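Local coordinates for protein 1-Cys peroxiredoxin (Vibrio vulnificus MO6-24/O, PDB 5K2I) that probably reduces peroxides as a 1-Cys peroxiredoxin of the thioredoxin-like superfamily, with a proposed role in scavenging hydrogen peroxide and nitric oxide, at residues T45-E50 against S122-M127; F80-W85 against I94-D99. All coordinates share one frame; numbering follows the deposited sequence.

Contact 1 (T45-E50 against S122-M127); sequences TPTCSE and SQRYAM
R124 reaches from the 122-127 segment to the loop 45-50 and grips it through two oxygens, the hydroxyl of T47 and the backbone carbonyl of P46. The shorter, straighter bond is at NE: it donates to T47 OG1 over 2.8 Å in a nearly straight line (N-H...O 171°), with the oxygen lying at the edge of the guanidinium and in its plane. NH2 gives a longer bond, 3.2 Å to P46 O, bent to 139° and tilted out of the guanidinium plane. NH1 is taken by a salt bridge to E140, so every nitrogen of the group has a partner. An extended chain from CG to NE carries the guanidinium this far, and the T47 methyl CG2 lies 3.6 Å from R124 CD as the two side chains slide past each other. C48, next to T47, forms a disulfide with C48 of the second subunit, whose F145 also packs on R124; C48 SG lies 7.0 Å from R124 NE. With P41, T45 and C48 the chain matches the PxxxTxxC signature of peroxiredoxins, and R124 is consistent with the family's active-site arginine. Two neutral oxygens and one carboxylate together fix the rotation of the guanidinium and tie it to the residues just before the disulfide cysteine.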
loop_
_atom_site.group_PDB
_atom_site.type_symbol
_atom_site.label_atom_id
_atom_site.label_comp_id
_atom_site.label_asym_id
_atom_site.label_seq_id
_atom_site.Cartn_x
_atom_site.Cartn_y
_atom_site.Cartn_z
ATOM N N THR A 45 -0.221 1.914 -12.328
ATOM C CA THR A 45 0.003 2.324 -10.938
ATOM C C THR A 45 0.693 1.206 -10.157
ATOM O O THR A 45 0.633 0.034 -10.531
ATOM C CB THR A 45 -1.316 2.742 -10.201
ATOM O OG1 THR A 45 -2.153 1.597 -9.984
ATOM C CG2 THR A 45 -2.047 3.818 -10.975
ATOM N N PRO A 46 1.372 1.564 -9.063
ATOM C CA PRO A 46 2.076 0.498 -8.352
ATOM C C PRO A 46 1.147 -0.281 -7.431
ATOM O O PRO A 46 0.297 0.287 -6.733
ATOM C CB PRO A 46 3.159 1.247 -7.575
ATOM C CG PRO A 46 2.654 2.634 -7.437
ATOM C CD PRO A 46 1.742 2.912 -8.600
ATOM N N THR A 47 1.281 -1.601 -7.502
ATOM C CA THR A 47 0.605 -2.549 -6.625
ATOM C C THR A 47 1.646 -3.625 -6.377
ATOM O O THR A 47 2.456 -3.886 -7.269
ATOM C CB THR A 47 -0.671 -3.148 -7.272
ATOM O OG1 THR A 47 -1.665 -2.125 -7.430
ATOM C CG2 THR A 47 -1.242 -4.290 -6.434
ATOM N N CYS A 48 1.670 -4.219 -5.182
ATOM C CA CYS A 48 2.528 -5.379 -4.930
ATOM C C CYS A 48 2.414 -6.315 -6.107
ATOM O O CYS A 48 1.311 -6.687 -6.488
ATOM C CB CYS A 48 2.129 -6.111 -3.651
ATOM S SG CYS A 48 2.150 -5.087 -2.173
ATOM N N SER A 49 3.540 -6.676 -6.709
ATOM C CA SER A 49 3.477 -7.393 -7.984
ATOM C C SER A 49 2.647 -8.663 -7.908
ATOM O O SER A 49 1.882 -8.970 -8.827
ATOM C CB SER A 49 4.881 -7.723 -8.476
ATOM O OG SER A 49 5.596 -6.524 -8.676
ATOM N N GLU A 50 2.779 -9.375 -6.792
ATOM C CA GLU A 50 2.069 -10.624 -6.567
ATOM C C GLU A 50 0.549 -10.469 -6.612
ATOM O O GLU A 50 -0.168 -11.460 -6.756
ATOM C CB GLU A 50 2.479 -11.211 -5.212
ATOM C CG GLU A 50 1.998 -10.359 -4.043
ATOM C CD GLU A 50 2.715 -10.659 -2.740
ATOM O OE1 GLU A 50 2.084 -11.273 -1.851
ATOM O OE2 GLU A 50 3.898 -10.261 -2.599
ATOM N N SER A 122 -11.136 1.957 -8.739
ATOM C CA SER A 122 -11.496 0.708 -8.085
ATOM C C SER A 122 -10.579 0.409 -6.913
ATOM O O SER A 122 -9.386 0.714 -6.953
ATOM C CB SER A 122 -11.413 -0.456 -9.072
ATOM O OG SER A 122 -11.839 -1.667 -8.469
ATOM N N GLN A 123 -11.134 -0.211 -5.881
ATOM C CA GLN A 123 -10.325 -0.892 -4.871
ATOM C C GLN A 123 -9.621 -2.076 -5.519
ATOM O O GLN A 123 -10.065 -2.568 -6.569
ATOM C CB GLN A 123 -11.197 -1.365 -3.710
ATOM C CG GLN A 123 -11.830 -0.216 -2.923
ATOM C CD GLN A 123 -12.852 -0.711 -1.905
ATOM O OE1 GLN A 123 -13.993 -0.227 -1.860
ATOM N NE2 GLN A 123 -12.454 -1.677 -1.095
ATOM N N ARG A 124 -8.571 -2.560 -4.865
ATOM C CA ARG A 124 -7.928 -3.812 -5.257
ATOM C C ARG A 124 -8.733 -4.998 -4.761
ATOM O O ARG A 124 -9.056 -5.075 -3.582
ATOM C CB ARG A 124 -6.510 -3.889 -4.688
ATOM C CG ARG A 124 -5.582 -2.839 -5.247
ATOM C CD ARG A 124 -4.157 -3.006 -4.722
ATOM N NE ARG A 124 -3.299 -1.922 -5.191
ATOM C CZ ARG A 124 -3.179 -0.756 -4.565
ATOM N NH1 ARG A 124 -3.856 -0.530 -3.447
ATOM N NH2 ARG A 124 -2.389 0.191 -5.057
ATOM N N TYR A 125 -9.067 -5.916 -5.663
ATOM C CA TYR A 125 -9.739 -7.140 -5.283
ATOM C C TYR A 125 -9.465 -8.216 -6.323
ATOM O O TYR A 125 -9.010 -7.923 -7.440
ATOM C CB TYR A 125 -11.265 -6.920 -5.122
ATOM C CG TYR A 125 -11.985 -6.551 -6.418
ATOM C CD1 TYR A 125 -12.311 -7.524 -7.357
ATOM C CD2 TYR A 125 -12.309 -5.230 -6.709
ATOM C CE1 TYR A 125 -12.940 -7.194 -8.546
ATOM C CE2 TYR A 125 -12.954 -4.891 -7.894
ATOM C CZ TYR A 125 -13.253 -5.879 -8.808
ATOM O OH TYR A 125 -13.871 -5.536 -9.991
ATOM N N ALA A 126 -9.785 -9.452 -5.979
ATOM C CA ALA A 126 -9.734 -10.536 -6.946
ATOM C C ALA A 126 -10.897 -11.467 -6.699
ATOM O O ALA A 126 -11.320 -11.669 -5.550
ATOM C CB ALA A 126 -8.409 -11.284 -6.867
ATOM N N MET A 127 -11.416 -12.010 -7.791
ATOM C CA MET A 127 -12.571 -12.891 -7.784
ATOM C C MET A 127 -12.319 -14.175 -8.548
ATOM O O MET A 127 -11.590 -14.179 -9.557
ATOM C CB MET A 127 -13.769 -12.232 -8.460
ATOM C CG MET A 127 -14.386 -11.068 -7.806
ATOM S SD MET A 127 -15.653 -10.511 -8.973
ATOM C CE MET A 127 -16.389 -9.229 -7.971
#

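Contact 2 (F80-W85 against I94-D99); sequences FVMKAW and ILMLAD
The beta-alpha-beta unit of strand 70-75, helix 79-88 and strand 95-98, part of the thioredoxin-like fold, brings M82 and W85 of the helix down onto M96, L97 and A98 of the last strand. The helix segment runs nearly antiparallel to this strand, at 157°, and their axes approach to 7.6 Å. Two methionines fill the interface, their side chains crossing at about a right angle, and their methyls meet at 3.9 Å (M82 CE to M96 CE). Bends at chi2 and chi3 in both chains fold each thioether back and bring the CE methyl of each methionine to that of the other. In M96 the folded chain rises toward the helix and puts CE 3.5 Å from W85 CE3, an oblique approach to the indole. The same methyl lies 3.7 Å from the carbonyl oxygen M82 O, which M96 CB and CG also border. M82 packs further along the strand: its CG rests on A98 CB at 3.9 Å, and its CE comes within 3.4 Å of L97 O. L97 therefore takes part through its backbone, since its CB points away from the helix. Beside the strand, S73 of strand 70-75 is touched by M82, W85 and M96 alike, while F44, H52 and L53 pack against the indole. No hydrogen bond joins the two segments, so their cohesion is apolar: two methionine chains, the W85 indole and the A98 methyl join helix and strand, and across this interface M82 O and L97 O are approached by methionine carbons, with no donor from the other segment.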
loop_
_atom_site.group_PDB
_atom_site.type_symbol
_atom_site.label_atom_id
_atom_site.label_comp_id
_atom_site.label_asym_id
_atom_site.label_seq_id
_atom_site.Cartn_x
_atom_site.Cartn_y
_atom_site.Cartn_z
ATOM N N PHE A 80 -8.064 2.238 -24.348
ATOM C CA PHE A 80 -6.747 2.477 -24.967
ATOM C C PHE A 80 -5.633 2.338 -23.935
ATOM O O PHE A 80 -4.600 1.709 -24.202
ATOM C CB PHE A 80 -6.669 3.863 -25.620
ATOM C CG PHE A 80 -7.637 4.052 -26.757
ATOM C CD1 PHE A 80 -7.478 3.364 -27.941
ATOM C CD2 PHE A 80 -8.723 4.901 -26.617
ATOM C CE1 PHE A 80 -8.381 3.529 -28.989
ATOM C CE2 PHE A 80 -9.634 5.079 -27.658
ATOM C CZ PHE A 80 -9.463 4.379 -28.844
ATOM N N VAL A 81 -5.844 2.904 -22.757
ATOM C CA VAL A 81 -4.851 2.780 -21.696
ATOM C C VAL A 81 -4.707 1.322 -21.253
ATOM O O VAL A 81 -3.596 0.852 -21.027
ATOM C CB VAL A 81 -5.209 3.679 -20.503
ATOM C CG1 VAL A 81 -4.293 3.396 -19.317
ATOM C CG2 VAL A 81 -5.102 5.137 -20.907
ATOM N N MET A 82 -5.817 0.585 -21.160
ATOM C CA MET A 82 -5.721 -0.821 -20.752
ATOM C C MET A 82 -4.956 -1.673 -21.774
ATOM O O MET A 82 -4.164 -2.543 -21.397
ATOM C CB MET A 82 -7.108 -1.426 -20.499
ATOM C CG MET A 82 -7.824 -0.859 -19.266
ATOM S SD MET A 82 -6.906 -1.109 -17.719
ATOM C CE MET A 82 -7.158 -2.861 -17.448
ATOM N N LYS A 83 -5.188 -1.418 -23.061
ATOM C CA LYS A 83 -4.446 -2.106 -24.103
ATOM C C LYS A 83 -2.953 -1.794 -24.004
ATOM O O LYS A 83 -2.125 -2.698 -24.080
ATOM C CB LYS A 83 -4.987 -1.721 -25.479
ATOM C CG LYS A 83 -4.263 -2.393 -26.636
ATOM C CD LYS A 83 -5.003 -2.134 -27.942
ATOM C CE LYS A 83 -4.343 -2.861 -29.100
ATOM N NZ LYS A 83 -2.979 -2.318 -29.329
ATOM N N ALA A 84 -2.621 -0.524 -23.791
ATOM C CA ALA A 84 -1.224 -0.115 -23.690
ATOM C C ALA A 84 -0.557 -0.774 -22.490
ATOM O O ALA A 84 0.598 -1.186 -22.551
ATOM C CB ALA A 84 -1.120 1.384 -23.596
ATOM N N TRP A 85 -1.296 -0.896 -21.395
ATOM C CA TRP A 85 -0.737 -1.464 -20.176
ATOM C C TRP A 85 -0.456 -2.954 -20.340
ATOM O O TRP A 85 0.604 -3.451 -19.932
ATOM C CB TRP A 85 -1.691 -1.229 -19.008
ATOM C CG TRP A 85 -1.132 -1.592 -17.658
ATOM C CD1 TRP A 85 0.150 -1.397 -17.205
ATOM C CD2 TRP A 85 -1.847 -2.207 -16.584
ATOM N NE1 TRP A 85 0.264 -1.850 -15.914
ATOM C CE2 TRP A 85 -0.945 -2.360 -15.507
ATOM C CE3 TRP A 85 -3.167 -2.648 -16.433
ATOM C CZ2 TRP A 85 -1.318 -2.936 -14.285
ATOM C CZ3 TRP A 85 -3.542 -3.218 -15.214
ATOM C CH2 TRP A 85 -2.615 -3.368 -14.164
ATOM N N ILE A 94 -3.658 -12.654 -20.534
ATOM C CA ILE A 94 -4.619 -11.959 -19.682
ATOM C C ILE A 94 -5.467 -10.955 -20.459
ATOM O O ILE A 94 -4.965 -10.140 -21.231
ATOM C CB ILE A 94 -3.893 -11.264 -18.518
ATOM C CG1 ILE A 94 -3.236 -12.334 -17.628
ATOM C CG2 ILE A 94 -4.859 -10.398 -17.698
ATOM C CD1 ILE A 94 -2.298 -11.801 -16.609
ATOM N N LEU A 95 -6.777 -11.044 -20.262
ATOM C CA LEU A 95 -7.716 -10.200 -20.976
ATOM C C LEU A 95 -7.813 -8.851 -20.279
ATOM O O LEU A 95 -8.174 -8.785 -19.105
ATOM C CB LEU A 95 -9.086 -10.878 -21.043
ATOM C CG LEU A 95 -10.186 -10.091 -21.744
ATOM C CD1 LEU A 95 -9.804 -9.755 -23.181
ATOM C CD2 LEU A 95 -11.478 -10.893 -21.690
ATOM N N MET A 96 -7.479 -7.784 -20.990
ATOM C CA MET A 96 -7.523 -6.444 -20.417
ATOM C C MET A 96 -8.890 -5.786 -20.631
ATOM O O MET A 96 -9.323 -5.589 -21.778
ATOM C CB MET A 96 -6.409 -5.576 -21.019
ATOM C CG MET A 96 -5.048 -6.272 -21.081
ATOM S SD MET A 96 -4.382 -6.729 -19.447
ATOM C CE MET A 96 -4.252 -5.097 -18.748
ATOM N N LEU A 97 -9.571 -5.457 -19.533
ATOM C CA LEU A 97 -10.930 -4.914 -19.586
ATOM C C LEU A 97 -11.026 -3.551 -18.929
ATOM O O LEU A 97 -10.462 -3.315 -17.853
ATOM C CB LEU A 97 -11.920 -5.872 -18.910
ATOM C CG LEU A 97 -12.049 -7.266 -19.533
ATOM C CD1 LEU A 97 -12.936 -8.199 -18.679
ATOM C CD2 LEU A 97 -12.581 -7.169 -20.943
ATOM N N ALA A 98 -11.757 -2.659 -19.583
ATOM C CA ALA A 98 -11.867 -1.271 -19.164
ATOM C C ALA A 98 -13.236 -0.932 -18.584
ATOM O O ALA A 98 -14.281 -1.245 -19.182
ATOM C CB ALA A 98 -11.573 -0.350 -20.349
ATOM N N ASP A 99 -13.221 -0.295 -17.418
ATOM C CA ASP A 99 -14.430 0.254 -16.808
ATOM C C ASP A 99 -14.320 1.778 -16.767
ATOM O O ASP A 99 -14.177 2.368 -15.707
ATOM C CB ASP A 99 -14.594 -0.340 -15.402
ATOM C CG ASP A 99 -15.874 0.087 -14.718
ATOM O OD1 ASP A 99 -16.881 0.330 -15.422
ATOM O OD2 ASP A 99 -15.867 0.166 -13.465
#

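Overall arrangement
Contact 1 is a polar clamp at the subunit interface, contact 2 a buried apolar seam within one subunit; their centres lie 14 Å apart and their nearest atoms about 5 Å. Both reach the mixed sheet, where strands 34-40 and 70-75 separate strand 120-130 from strand 95-98, and contact 2 is nested in the loop closed by contact 1. H52 touches both T47 and W85. Helix 103-108 bridges them too: D99 bonds to F104 N and T105 OG1, while Y125 and S122 pack on the same residues. C48, probably the peroxidatic cysteine of the PxxxTxxC signature and here in an intersubunit disulfide, belongs to contact 1's loop; contact 2 lies away, W85 CZ2 being 12.8 Å from C48 SG.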